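Local atomic coordinates of cytoplasmic export protein 1 (Saccharomyces cerevisiae, PDB entry 3VWA), a protein that binds tRNA as part of the nuclear tRNA export machinery and may pass aminoacylated tRNAs from export receptors at the nuclear pore to translation. Residues A[298-303]-A[350-355]; A[360-365]-A[401-406]; A[376-381]-A[413-418]; A[426-431]-A[462-467]; A[455-460]-A[488-493]. All blocks are in the same frame, centred on the assembly; numbering follows the deposited sequence.

Contact 1: residues A[298-303]-A[350-355]; sequences LLMTQS and FKLPDR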
# COMPACT_ATOMS: atom_id res chain seq x y z
N LEU A 298 9.93 17.44 -1.62
CA LEU A 298 10.85 18.42 -2.18
C LEU A 298 10.14 19.34 -3.17
O LEU A 298 10.25 20.56 -3.07
CB LEU A 298 12.10 17.80 -2.82
CG LEU A 298 13.40 17.60 -2.00
CD1 LEU A 298 13.62 18.73 -0.98
CD2 LEU A 298 13.50 16.21 -1.34
N LEU A 299 9.39 18.76 -4.10
CA LEU A 299 8.69 19.55 -5.10
C LEU A 299 7.67 20.52 -4.49
O LEU A 299 7.40 21.58 -5.04
CB LEU A 299 7.97 18.63 -6.05
CG LEU A 299 8.83 17.69 -6.86
CD1 LEU A 299 7.86 16.81 -7.63
CD2 LEU A 299 9.73 18.49 -7.78
N MSE A 300 7.08 20.11 -3.36
CA MSE A 300 6.02 20.88 -2.71
C MSE A 300 6.64 22.05 -1.99
O MSE A 300 6.04 23.12 -1.92
CB MSE A 300 5.27 19.96 -1.76
CG MSE A 300 4.16 19.26 -2.54
SE MSE A 300 2.95 18.37 -1.26
CE MSE A 300 2.27 17.22 -2.70
N THR A 301 7.82 21.87 -1.43
CA THR A 301 8.59 23.02 -0.96
C THR A 301 8.98 23.99 -2.12
O THR A 301 8.86 25.21 -1.98
CB THR A 301 9.78 22.54 -0.13
OG1 THR A 301 9.28 21.86 1.01
CG2 THR A 301 10.68 23.71 0.33
N GLN A 302 9.41 23.44 -3.25
CA GLN A 302 9.69 24.22 -4.47
C GLN A 302 8.49 25.04 -4.91
O GLN A 302 8.66 26.10 -5.51
CB GLN A 302 10.00 23.29 -5.63
CG GLN A 302 11.42 22.79 -5.84
CD GLN A 302 11.48 21.89 -7.07
OE1 GLN A 302 10.45 21.45 -7.59
NE2 GLN A 302 12.69 21.63 -7.56
N SER A 303 7.30 24.50 -4.68
CA SER A 303 6.03 25.08 -5.13
C SER A 303 5.82 26.47 -4.51
O SER A 303 5.34 27.39 -5.17
CB SER A 303 4.88 24.15 -4.74
OG SER A 303 4.01 23.85 -5.82
N PHE A 350 -2.64 19.51 0.99
CA PHE A 350 -3.87 20.31 1.21
C PHE A 350 -3.63 21.81 1.33
O PHE A 350 -4.46 22.62 0.90
CB PHE A 350 -4.68 19.76 2.42
CG PHE A 350 -5.74 18.72 2.02
CD1 PHE A 350 -7.00 19.13 1.58
CD2 PHE A 350 -5.44 17.36 1.99
CE1 PHE A 350 -7.98 18.22 1.15
CE2 PHE A 350 -6.41 16.43 1.59
CZ PHE A 350 -7.69 16.85 1.18
N LYS A 351 -2.47 22.18 1.86
CA LYS A 351 -2.05 23.58 1.93
C LYS A 351 -1.59 24.09 0.56
O LYS A 351 -1.49 25.29 0.37
CB LYS A 351 -0.87 23.77 2.89
CG LYS A 351 -1.06 23.45 4.36
CD LYS A 351 0.22 23.84 5.09
CE LYS A 351 0.03 23.99 6.59
NZ LYS A 351 0.07 22.68 7.31
N LEU A 352 -1.28 23.20 -0.39
CA LEU A 352 -0.87 23.68 -1.73
C LEU A 352 -1.97 24.45 -2.46
O LEU A 352 -3.10 24.00 -2.52
CB LEU A 352 -0.43 22.54 -2.62
CG LEU A 352 0.93 21.98 -2.30
CD1 LEU A 352 1.03 20.70 -3.08
CD2 LEU A 352 2.01 22.98 -2.69
N PRO A 353 -1.65 25.62 -3.04
CA PRO A 353 -2.84 26.27 -3.61
C PRO A 353 -3.20 25.74 -5.00
O PRO A 353 -4.13 26.26 -5.62
CB PRO A 353 -2.47 27.78 -3.60
CG PRO A 353 -1.30 27.89 -2.66
CD PRO A 353 -0.56 26.57 -2.79
N ASP A 354 -2.52 24.69 -5.47
CA ASP A 354 -2.85 24.12 -6.78
C ASP A 354 -4.22 23.39 -6.87
O ASP A 354 -4.47 22.46 -6.14
CB ASP A 354 -1.76 23.18 -7.28
CG ASP A 354 -1.79 23.06 -8.77
OD1 ASP A 354 -2.09 21.98 -9.31
OD2 ASP A 354 -1.56 24.09 -9.42
N ARG A 355 -5.04 23.82 -7.80
CA ARG A 355 -6.40 23.34 -8.02
C ARG A 355 -6.43 21.88 -8.47
O ARG A 355 -7.26 21.11 -8.03
CB ARG A 355 -6.98 24.17 -9.16
CG ARG A 355 -8.47 24.30 -9.22
CD ARG A 355 -8.78 25.62 -8.57
NE ARG A 355 -8.86 26.72 -9.51
CZ ARG A 355 -8.79 28.01 -9.18
NH1 ARG A 355 -8.86 28.93 -10.14
NH2 ARG A 355 -8.65 28.38 -7.91
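The backbones come nearest at Met-300, in the last turns of helix 283-303, and Leu-352, the first residue past helix 342-351, with 7.5 Å between their CA atoms. Leu-352 carries nearly all of the second segment's side of the contact, and its two methyls divide the work. CD1 goes to Met-300, modelled as selenomethionine, where it lies 3.5 Å from both CG and SE and 3.7 Å from CE of Met-300. The selenomethionine chain is extended beyond CG and crosses the leucine at about a right angle, so that CD1 of Leu-352 lies against all three atoms; the CG to CD1 approach is tighter than usual. CD2 settles against Ser-303, 3.7 Å from its CB. Leu-352 reaches both because its CG stands anti to its carbonyl carbon (chi1 -75°). Leu-321 and Leu-325 of helix 321-335 also pack on Met-300. Replacing Leu-352 by alanine would remove both methyls and would probably open a gap between Met-300 and Ser-303, leaving the end of Met-300 less firmly held on this side. Consistent with an early layer of the HEAT-type helical part, the join rests on shape and buried apolar surface, without directional bonds between the two segments.

Contact 2: residues A[360-365]-A[401-406]; sequences LLLIYL and LKTIPC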
# COMPACT_ATOMS: atom_id res chain seq x y z
N LEU A 360 -7.44 16.12 -7.09
CA LEU A 360 -6.94 14.76 -6.91
C LEU A 360 -7.21 14.28 -5.46
O LEU A 360 -7.62 13.10 -5.27
CB LEU A 360 -5.46 14.66 -7.26
CG LEU A 360 -4.80 13.34 -6.96
CD1 LEU A 360 -5.38 12.07 -7.65
CD2 LEU A 360 -3.33 13.53 -7.25
N LEU A 361 -6.99 15.18 -4.48
CA LEU A 361 -7.13 14.86 -3.08
C LEU A 361 -8.61 14.63 -2.73
O LEU A 361 -8.94 13.79 -1.90
CB LEU A 361 -6.65 16.05 -2.22
CG LEU A 361 -5.15 16.36 -2.18
CD1 LEU A 361 -4.89 17.72 -1.53
CD2 LEU A 361 -4.43 15.24 -1.45
N LEU A 362 -9.48 15.42 -3.35
CA LEU A 362 -10.89 15.24 -3.08
C LEU A 362 -11.32 13.84 -3.48
O LEU A 362 -12.04 13.22 -2.72
CB LEU A 362 -11.75 16.33 -3.76
CG LEU A 362 -11.63 17.76 -3.28
CD1 LEU A 362 -12.45 18.65 -4.19
CD2 LEU A 362 -12.05 18.01 -1.84
N ILE A 363 -10.86 13.36 -4.64
CA ILE A 363 -11.05 11.96 -5.08
C ILE A 363 -10.60 10.89 -4.10
O ILE A 363 -11.27 9.88 -4.00
CB ILE A 363 -10.42 11.67 -6.47
CG1 ILE A 363 -11.21 12.39 -7.55
CG2 ILE A 363 -10.39 10.20 -6.81
CD1 ILE A 363 -10.39 12.90 -8.71
N TYR A 364 -9.48 11.11 -3.39
CA TYR A 364 -8.96 10.09 -2.49
C TYR A 364 -9.32 10.32 -0.99
O TYR A 364 -8.90 9.52 -0.19
CB TYR A 364 -7.44 9.92 -2.65
CG TYR A 364 -7.04 9.02 -3.83
CD1 TYR A 364 -6.85 7.64 -3.67
CD2 TYR A 364 -6.85 9.57 -5.08
CE1 TYR A 364 -6.51 6.82 -4.77
CE2 TYR A 364 -6.46 8.80 -6.17
CZ TYR A 364 -6.30 7.43 -6.02
OH TYR A 364 -5.97 6.73 -7.16
N LEU A 365 -10.05 11.39 -0.63
CA LEU A 365 -10.28 11.76 0.78
C LEU A 365 -10.97 10.68 1.59
O LEU A 365 -10.50 10.37 2.67
CB LEU A 365 -11.09 13.08 0.93
CG LEU A 365 -10.45 14.22 1.75
CD1 LEU A 365 -11.46 15.33 1.97
CD2 LEU A 365 -9.74 13.86 3.06
N LEU A 401 -18.16 20.60 -2.31
CA LEU A 401 -19.50 20.45 -1.79
C LEU A 401 -19.95 19.00 -1.73
O LEU A 401 -20.36 18.53 -0.67
CB LEU A 401 -20.47 21.33 -2.55
CG LEU A 401 -21.97 21.17 -2.24
CD1 LEU A 401 -22.33 21.46 -0.77
CD2 LEU A 401 -22.67 22.12 -3.19
N LYS A 402 -19.81 18.29 -2.83
CA LYS A 402 -20.25 16.89 -2.92
C LYS A 402 -19.42 15.93 -2.05
O LYS A 402 -19.71 14.72 -1.96
CB LYS A 402 -20.07 16.40 -4.34
CG LYS A 402 -20.97 17.00 -5.40
CD LYS A 402 -20.92 16.09 -6.62
CE LYS A 402 -21.75 16.64 -7.77
NZ LYS A 402 -21.93 15.64 -8.86
N THR A 403 -18.34 16.42 -1.49
CA THR A 403 -17.45 15.55 -0.74
C THR A 403 -17.73 15.70 0.76
O THR A 403 -17.23 14.93 1.54
CB THR A 403 -15.97 15.92 -1.09
OG1 THR A 403 -15.78 15.62 -2.47
CG2 THR A 403 -14.95 15.14 -0.30
N ILE A 404 -18.52 16.70 1.16
CA ILE A 404 -18.74 17.02 2.56
C ILE A 404 -19.31 15.84 3.35
O ILE A 404 -18.87 15.57 4.47
CB ILE A 404 -19.68 18.26 2.71
CG1 ILE A 404 -18.89 19.56 2.47
CG2 ILE A 404 -20.30 18.32 4.09
CD1 ILE A 404 -19.77 20.79 2.28
N PRO A 405 -20.29 15.12 2.76
CA PRO A 405 -20.83 14.00 3.49
C PRO A 405 -19.81 12.92 3.88
O PRO A 405 -20.01 12.22 4.86
CB PRO A 405 -21.83 13.41 2.51
CG PRO A 405 -22.33 14.63 1.81
CD PRO A 405 -21.04 15.38 1.52
N CYS A 406 -18.76 12.74 3.11
CA CYS A 406 -17.78 11.67 3.40
C CYS A 406 -16.84 12.06 4.55
O CYS A 406 -16.23 11.22 5.19
CB CYS A 406 -16.92 11.41 2.16
SG CYS A 406 -17.78 11.31 0.58
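Thr-403 is met by two leucines one helical turn apart, Leu-362 and Leu-365. Its methyl CG2 sits 4.2 Å from CD1 of Leu-365, the two side chains crossing at about a right angle, and equally 4.2 Å from the carbonyl O of Leu-362. On its other branch, OG1 of Thr-403 is 4.3 Å from CB of Leu-362, a loose van der Waals approach. The threonine can offer its methyl because CG2 is anti to its own backbone N, while OG1 lies beside that N (chi1 -64°) and bonds to the carbonyl O of Gln-399, one turn back in its helix. Segment 401-406 belongs to the first HEAT repeat; helices 355-368 and 394-407, next but one in the chain, are laid side by side as in a HEAT solenoid. Phe-385 of the intervening helix 374-387 touches Leu-362, Leu-365 and Thr-403 together. Farther out, helix 394-407 is kinked at Pro-405 and Cys-406, where Cys-406 N bonds to Thr-403 O at 3.1 Å. On the far flank of this helix, Leu-401 packs on Thr-439 and Ile-442 of helix 433-446.

Contact 3: residues A[376-381]-A[413-418]; sequences EISSRI and ERQLNN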
# COMPACT_ATOMS: atom_id res chain seq x y z
N GLU A 376 -6.76 14.01 13.09
CA GLU A 376 -5.86 14.63 12.10
C GLU A 376 -6.68 15.23 10.94
O GLU A 376 -6.42 16.35 10.45
CB GLU A 376 -4.92 13.57 11.53
CG GLU A 376 -3.85 13.08 12.49
CD GLU A 376 -2.70 12.43 11.75
OE1 GLU A 376 -2.87 11.27 11.30
OE2 GLU A 376 -1.63 13.09 11.60
N ILE A 377 -7.69 14.50 10.49
CA ILE A 377 -8.53 15.04 9.41
C ILE A 377 -9.20 16.36 9.80
O ILE A 377 -9.17 17.37 9.05
CB ILE A 377 -9.58 14.02 8.94
CG1 ILE A 377 -8.92 13.03 7.99
CG2 ILE A 377 -10.66 14.74 8.15
CD1 ILE A 377 -9.31 11.62 8.30
N SER A 378 -9.78 16.36 10.98
CA SER A 378 -10.51 17.49 11.48
C SER A 378 -9.54 18.62 11.77
O SER A 378 -9.76 19.79 11.43
CB SER A 378 -11.26 17.05 12.73
OG SER A 378 -11.42 18.15 13.60
N SER A 379 -8.42 18.24 12.36
CA SER A 379 -7.46 19.20 12.86
C SER A 379 -6.61 19.81 11.77
O SER A 379 -6.45 21.02 11.73
CB SER A 379 -6.57 18.52 13.91
OG SER A 379 -5.53 19.38 14.27
N ARG A 380 -6.10 18.98 10.86
CA ARG A 380 -5.14 19.46 9.88
C ARG A 380 -5.68 19.52 8.43
O ARG A 380 -5.11 20.21 7.62
CB ARG A 380 -3.88 18.57 9.91
CG ARG A 380 -3.46 18.10 11.30
CD ARG A 380 -2.24 17.17 11.25
NE ARG A 380 -1.05 17.85 10.70
CZ ARG A 380 0.04 17.27 10.19
NH1 ARG A 380 0.18 15.93 10.16
NH2 ARG A 380 1.01 18.04 9.69
N ILE A 381 -6.75 18.79 8.12
CA ILE A 381 -7.20 18.64 6.74
C ILE A 381 -8.42 19.49 6.42
O ILE A 381 -8.42 20.20 5.43
CB ILE A 381 -7.45 17.18 6.35
CG1 ILE A 381 -6.19 16.33 6.62
CG2 ILE A 381 -7.97 17.06 4.90
CD1 ILE A 381 -4.96 16.73 5.83
N GLU A 413 -17.53 19.27 17.19
CA GLU A 413 -18.91 19.76 17.34
C GLU A 413 -19.06 21.18 16.89
O GLU A 413 -20.07 21.54 16.34
CB GLU A 413 -19.41 19.63 18.80
CG GLU A 413 -19.73 18.20 19.25
CD GLU A 413 -18.46 17.38 19.52
OE1 GLU A 413 -18.55 16.13 19.56
OE2 GLU A 413 -17.37 17.98 19.70
N ARG A 414 -18.05 21.99 17.15
CA ARG A 414 -17.98 23.32 16.57
C ARG A 414 -18.01 23.28 15.02
O ARG A 414 -18.90 23.86 14.41
CB ARG A 414 -16.74 24.07 17.08
CG ARG A 414 -16.71 25.52 16.65
CD ARG A 414 -16.10 26.44 17.70
NE ARG A 414 -16.32 27.85 17.36
N GLN A 415 -17.03 22.60 14.41
CA GLN A 415 -16.97 22.41 12.95
C GLN A 415 -18.29 22.05 12.31
O GLN A 415 -18.71 22.69 11.36
CB GLN A 415 -15.94 21.34 12.55
CG GLN A 415 -14.53 21.90 12.46
CD GLN A 415 -13.47 20.83 12.45
OE1 GLN A 415 -13.70 19.69 12.85
NE2 GLN A 415 -12.29 21.19 12.01
N LEU A 416 -18.96 21.05 12.86
CA LEU A 416 -20.17 20.52 12.25
C LEU A 416 -21.42 21.40 12.45
O LEU A 416 -22.18 21.69 11.51
CB LEU A 416 -20.40 19.14 12.85
CG LEU A 416 -21.32 18.15 12.18
CD1 LEU A 416 -20.75 17.79 10.82
CD2 LEU A 416 -21.42 16.92 13.06
N ASN A 417 -21.60 21.82 13.70
CA ASN A 417 -22.86 22.32 14.20
C ASN A 417 -22.91 23.80 14.22
O ASN A 417 -23.96 24.37 14.41
CB ASN A 417 -23.05 21.81 15.63
CG ASN A 417 -23.05 20.30 15.69
OD1 ASN A 417 -23.90 19.66 15.07
ND2 ASN A 417 -22.08 19.72 16.39
N ASN A 418 -21.77 24.44 14.02
CA ASN A 418 -21.70 25.87 14.03
C ASN A 418 -21.28 26.32 12.66
O ASN A 418 -22.03 26.99 11.99
CB ASN A 418 -20.70 26.33 15.12
CG ASN A 418 -20.68 27.85 15.30
OD1 ASN A 418 -20.58 28.61 14.34
ND2 ASN A 418 -20.73 28.28 16.55
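Gln-415 and Ser-378 hold each other by two hydrogen bonds, with both ends of the glutamine amide engaged by one residue. NE2 of Gln-415 donates to the carbonyl O of Ser-378 at 2.9 Å; the bond is fairly straight (156°), and the acceptor lies in the amide plane, although the donor stands 40° above the plane of the serine carbonyl. In return, OG of Ser-378 donates to OE1 of Gln-415, also at 2.9 Å. The hydroxyl is placed for this by a chi1 of 151°, which sets OG roughly opposite the backbone N. OE1 of Gln-415 also accepts from the backbone N of Thr-412, immediately before helix 413-427, so the amide is fixed in its rotation by three bonds. The pair ties helix 374-387 to helix 413-427 across the first HEAT repeat, which begins at Ile-381 and takes in the whole of 413-418. Away from the junction, Asn-417 ND2 donates to Glu-413 O at 2.7 Å on an in-plane lone pair, and that carbonyl also receives Asn-417 N; OD1 of Asn-417 accepts from Ser-451 N. Arg-380 forms a salt bridge with Asp-344, while Glu-376 OE2 accepts from Asn-343 in helix 342-351.

Contact 4: residues A[426-431]-A[462-467]; sequences KTQVDS and ATAFTK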
# COMPACT_ATOMS: atom_id res chain seq x y z
N LYS A 426 -24.19 29.96 2.41
CA LYS A 426 -23.60 30.73 1.33
C LYS A 426 -23.67 30.02 0.00
O LYS A 426 -24.08 30.59 -0.97
CB LYS A 426 -22.16 31.12 1.64
CG LYS A 426 -21.73 32.27 0.76
CD LYS A 426 -20.22 32.43 0.66
CE LYS A 426 -19.82 33.20 -0.61
NZ LYS A 426 -18.44 32.75 -0.99
N THR A 427 -23.30 28.75 -0.05
CA THR A 427 -23.37 28.04 -1.32
C THR A 427 -24.80 27.86 -1.87
O THR A 427 -24.98 27.62 -3.02
CB THR A 427 -22.54 26.72 -1.29
OG1 THR A 427 -23.23 25.70 -0.55
CG2 THR A 427 -21.12 27.03 -0.67
N GLN A 428 -25.81 28.02 -1.04
CA GLN A 428 -27.16 27.98 -1.50
C GLN A 428 -27.54 29.22 -2.36
O GLN A 428 -28.54 29.21 -3.11
CB GLN A 428 -28.11 27.78 -0.30
CG GLN A 428 -29.56 27.55 -0.69
CD GLN A 428 -30.43 26.96 0.42
OE1 GLN A 428 -30.18 27.16 1.63
NE2 GLN A 428 -31.47 26.24 0.00
N VAL A 429 -26.74 30.28 -2.27
CA VAL A 429 -26.99 31.47 -3.11
C VAL A 429 -25.85 31.65 -4.16
O VAL A 429 -25.63 32.72 -4.75
CB VAL A 429 -27.25 32.73 -2.22
CG1 VAL A 429 -26.10 33.00 -1.27
CG2 VAL A 429 -27.50 33.97 -3.07
N ASP A 430 -25.12 30.56 -4.38
CA ASP A 430 -23.94 30.58 -5.23
C ASP A 430 -24.36 30.98 -6.62
O ASP A 430 -25.44 30.59 -7.08
CB ASP A 430 -23.30 29.18 -5.26
CG ASP A 430 -21.86 29.19 -5.76
OD1 ASP A 430 -20.94 29.15 -4.93
OD2 ASP A 430 -21.65 29.22 -7.00
N SER A 431 -23.46 31.69 -7.32
CA SER A 431 -23.69 32.02 -8.70
C SER A 431 -23.93 30.82 -9.64
O SER A 431 -24.64 30.95 -10.61
CB SER A 431 -22.54 32.90 -9.23
OG SER A 431 -21.31 32.25 -9.04
N ALA A 462 -36.71 23.32 7.11
CA ALA A 462 -37.78 24.19 6.56
C ALA A 462 -37.17 25.41 5.93
O ALA A 462 -37.60 25.81 4.83
CB ALA A 462 -38.83 24.61 7.59
N THR A 463 -36.19 26.00 6.61
CA THR A 463 -35.53 27.21 6.09
C THR A 463 -34.76 26.95 4.76
O THR A 463 -34.79 27.76 3.83
CB THR A 463 -34.51 27.79 7.10
OG1 THR A 463 -35.11 27.96 8.40
CG2 THR A 463 -33.95 29.14 6.60
N ALA A 464 -34.02 25.86 4.71
CA ALA A 464 -33.24 25.55 3.53
C ALA A 464 -34.15 25.24 2.34
O ALA A 464 -33.86 25.65 1.21
CB ALA A 464 -32.31 24.36 3.82
N PHE A 465 -35.25 24.51 2.58
CA PHE A 465 -36.19 24.18 1.50
C PHE A 465 -36.99 25.40 0.99
O PHE A 465 -37.25 25.54 -0.20
CB PHE A 465 -37.18 23.11 1.98
CG PHE A 465 -36.57 21.75 2.22
CD1 PHE A 465 -35.61 21.22 1.37
CD2 PHE A 465 -37.00 20.98 3.28
CE1 PHE A 465 -35.07 19.95 1.58
CE2 PHE A 465 -36.49 19.72 3.49
CZ PHE A 465 -35.52 19.20 2.64
N THR A 466 -37.41 26.26 1.90
CA THR A 466 -38.08 27.52 1.55
C THR A 466 -37.20 28.40 0.64
O THR A 466 -37.66 28.88 -0.41
CB THR A 466 -38.38 28.30 2.84
OG1 THR A 466 -39.32 27.55 3.64
CG2 THR A 466 -38.92 29.71 2.57
N LYS A 467 -35.93 28.56 1.03
CA LYS A 467 -34.93 29.25 0.20
C LYS A 467 -34.81 28.70 -1.22
O LYS A 467 -34.86 29.45 -2.18
CB LYS A 467 -33.56 29.25 0.91
CG LYS A 467 -32.49 30.16 0.34
CD LYS A 467 -32.99 31.53 -0.08
CE LYS A 467 -31.83 32.51 -0.08
NZ LYS A 467 -31.93 33.43 -1.25
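The carboxamide of Gln-428 has the aliphatic root of Lys-467 over one of its faces, with CG of Lys-467 3.8 Å above CD of Gln-428 and CB of Lys-467 at a similar height over the same side. Beyond the nitrogen end of the group waits the carbonyl O of Ala-464, 2.7 Å from NE2 of Gln-428. The hydrogen bond made there is somewhat bent at 145°, and each partner is tilted by about 20° from the other's plane. OE1 of Gln-428 is 4.1 Å from the methyl CB of Ala-464. Extended beyond CG, with CG anti to the backbone N (chi1 -173°), the glutamine reaches across to helix 454-469 from the type I turn of Thr-427 to Asp-430, at the C-terminal end of helix 413-427. The lysine chain runs antiparallel alongside it. Both segments lie in the helical stretch between the two HEAT repeats. Ser-468 adds a second donor to Ala-464 O and also takes a weak bond from Gln-428 NE2. Two residues earlier, Ala-462 O accepts from Thr-466 OG1 and Thr-466 N, from opposite faces of its plane. Phe-465, whose CB points away from the turn, packs on Val-440, Leu-484 and Val-503. The chemistry implies a polar tether between a turn and a helix side: a side-chain amide grips a backbone carbonyl and lies under lysine methylenes, only partly buried.

Contact 5: residues A[455-460]-A[488-493]; sequences GNRSNI and IELFDV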
# COMPACT_ATOMS: atom_id res chain seq x y z
N GLY A 455 -36.40 19.70 16.97
CA GLY A 455 -37.01 21.04 16.67
C GLY A 455 -36.09 21.86 15.74
O GLY A 455 -36.51 22.39 14.70
N ASN A 456 -34.82 21.94 16.11
CA ASN A 456 -33.94 22.77 15.34
C ASN A 456 -33.60 22.13 14.01
O ASN A 456 -33.44 22.80 13.02
CB ASN A 456 -32.66 23.05 16.07
CG ASN A 456 -31.88 24.17 15.42
OD1 ASN A 456 -30.71 24.00 15.04
ND2 ASN A 456 -32.53 25.32 15.28
N ARG A 457 -33.50 20.81 14.01
CA ARG A 457 -33.30 20.11 12.74
C ARG A 457 -34.41 20.49 11.77
O ARG A 457 -34.14 20.78 10.58
CB ARG A 457 -33.28 18.61 12.99
CG ARG A 457 -32.98 17.75 11.78
CD ARG A 457 -33.14 16.30 12.20
NE ARG A 457 -34.55 15.86 12.32
CZ ARG A 457 -34.90 14.72 12.89
NH1 ARG A 457 -33.95 13.95 13.38
NH2 ARG A 457 -36.18 14.34 12.98
N SER A 458 -35.64 20.44 12.28
CA SER A 458 -36.84 20.91 11.53
C SER A 458 -36.73 22.32 11.03
O SER A 458 -37.06 22.60 9.86
CB SER A 458 -38.12 20.76 12.35
OG SER A 458 -38.49 19.38 12.41
N ASN A 459 -36.28 23.24 11.88
CA ASN A 459 -36.07 24.65 11.44
C ASN A 459 -35.01 24.78 10.36
O ASN A 459 -35.18 25.50 9.43
CB ASN A 459 -35.65 25.54 12.63
CG ASN A 459 -36.76 25.72 13.61
OD1 ASN A 459 -37.93 25.45 13.28
ND2 ASN A 459 -36.44 26.20 14.83
N ILE A 460 -33.91 24.07 10.52
CA ILE A 460 -32.91 23.97 9.49
C ILE A 460 -33.43 23.47 8.14
O ILE A 460 -33.14 24.05 7.09
CB ILE A 460 -31.78 23.06 9.99
CG1 ILE A 460 -31.01 23.80 11.10
CG2 ILE A 460 -30.91 22.58 8.82
CD1 ILE A 460 -30.03 22.88 11.80
N ILE A 488 -39.79 13.32 4.88
CA ILE A 488 -41.09 13.21 5.51
C ILE A 488 -40.99 12.44 6.82
O ILE A 488 -41.63 12.79 7.80
CB ILE A 488 -42.15 12.60 4.54
CG1 ILE A 488 -43.55 12.84 5.07
CG2 ILE A 488 -41.90 11.10 4.26
CD1 ILE A 488 -44.67 12.45 4.11
N GLU A 489 -40.17 11.41 6.85
CA GLU A 489 -40.00 10.67 8.10
C GLU A 489 -39.33 11.48 9.21
O GLU A 489 -39.35 11.03 10.36
CB GLU A 489 -39.18 9.39 7.91
CG GLU A 489 -38.85 9.06 6.48
CD GLU A 489 -38.41 7.63 6.36
OE1 GLU A 489 -37.26 7.45 5.88
OE2 GLU A 489 -39.20 6.72 6.80
N LEU A 490 -38.72 12.63 8.87
CA LEU A 490 -38.07 13.46 9.92
C LEU A 490 -38.99 14.55 10.49
O LEU A 490 -38.60 15.28 11.41
CB LEU A 490 -36.81 14.12 9.38
CG LEU A 490 -35.81 13.24 8.63
CD1 LEU A 490 -34.69 14.06 8.02
CD2 LEU A 490 -35.24 12.16 9.57
N PHE A 491 -40.19 14.66 9.91
CA PHE A 491 -41.21 15.58 10.39
C PHE A 491 -42.39 14.83 10.99
O PHE A 491 -43.14 14.05 10.26
CB PHE A 491 -41.72 16.49 9.25
CG PHE A 491 -40.64 17.25 8.55
CD1 PHE A 491 -39.80 18.10 9.25
CD2 PHE A 491 -40.48 17.13 7.18
CE1 PHE A 491 -38.80 18.79 8.58
CE2 PHE A 491 -39.51 17.86 6.50
CZ PHE A 491 -38.65 18.68 7.20
N ASP A 492 -42.58 15.02 12.30
CA ASP A 492 -43.79 14.49 12.93
C ASP A 492 -44.99 15.37 12.51
O ASP A 492 -44.81 16.42 11.87
CB ASP A 492 -43.67 14.46 14.44
CG ASP A 492 -43.44 15.85 15.03
OD1 ASP A 492 -43.74 16.87 14.36
OD2 ASP A 492 -43.00 15.95 16.17
N VAL A 493 -46.21 14.95 12.85
CA VAL A 493 -47.37 15.57 12.24
C VAL A 493 -47.55 16.94 12.79
O VAL A 493 -48.11 17.80 12.16
CB VAL A 493 -48.71 14.79 12.39
CG1 VAL A 493 -48.80 13.66 11.37
CG2 VAL A 493 -48.91 14.32 13.83
O HOH W 1 -36.78 17.53 11.45
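Arg-457 starts the contact from helix 454-469, donating through NH2 to the carbonyl O of Leu-490 at 3.0 Å (152°). Its CG is anti to the backbone N, and a bend at chi3 (77°) turns the guanidinium in alongside the loop; CD2 of Leu-490 lies over one face, offset to the rim. From NE a second bond, 2.9 Å long, runs to a water in the guanidinium plane. That water donates to Leu-490 O at 2.9 Å, so the carbonyl is gripped twice, directly and through the bridge. Ser-458 follows, its OG 2.7 Å from the same water, and the hydroxyl also lies at the edge of the Phe-491 ring, 3.7 Å from CD1. An alanine in place of Arg-457 would lose the direct bond and the water's mate at NE, and is likely to leave Leu-490 O without its direct donor from this helix and the bridging water less firmly fixed. Asn-459, next along, turns to Lys-499 in helix 493-504. Segment 488-493 links helix 474-487 to helix 493-504, with Asp-492 as N-cap of the latter, just before the second HEAT repeat. Phe-491 packs among Leu-461 of helix 454-469, Ile-496 and Ile-500 of helix 493-504, and Tyr-526 of helix 513-536, whose Lys-529 binds the carbonyls of Ile-488 and Phe-491.

In the fold
Five joins along one helical solenoid differ in chemistry with depth. Contacts 1 and 2 are buried and apolar, and they meet through Phe-350, which packs on Leu-361 and Leu-365 and also on Ile-381 of contact 3. Contacts 3, 4 and 5 are only partly buried and polar: paired amide and hydroxyl bonds in contact 3, a single amide bond in contact 4, a guanidinium and a bridging water in contact 5. Contacts 2 and 3 interlace along the chain, as do contacts 4 and 5, which share helix 454-469 and have centres about 17 Å apart; helix 413-427 serves both contact 3 and contact 4. Contacts 1 and 5 are farthest apart, their centres about 44 Å away from each other.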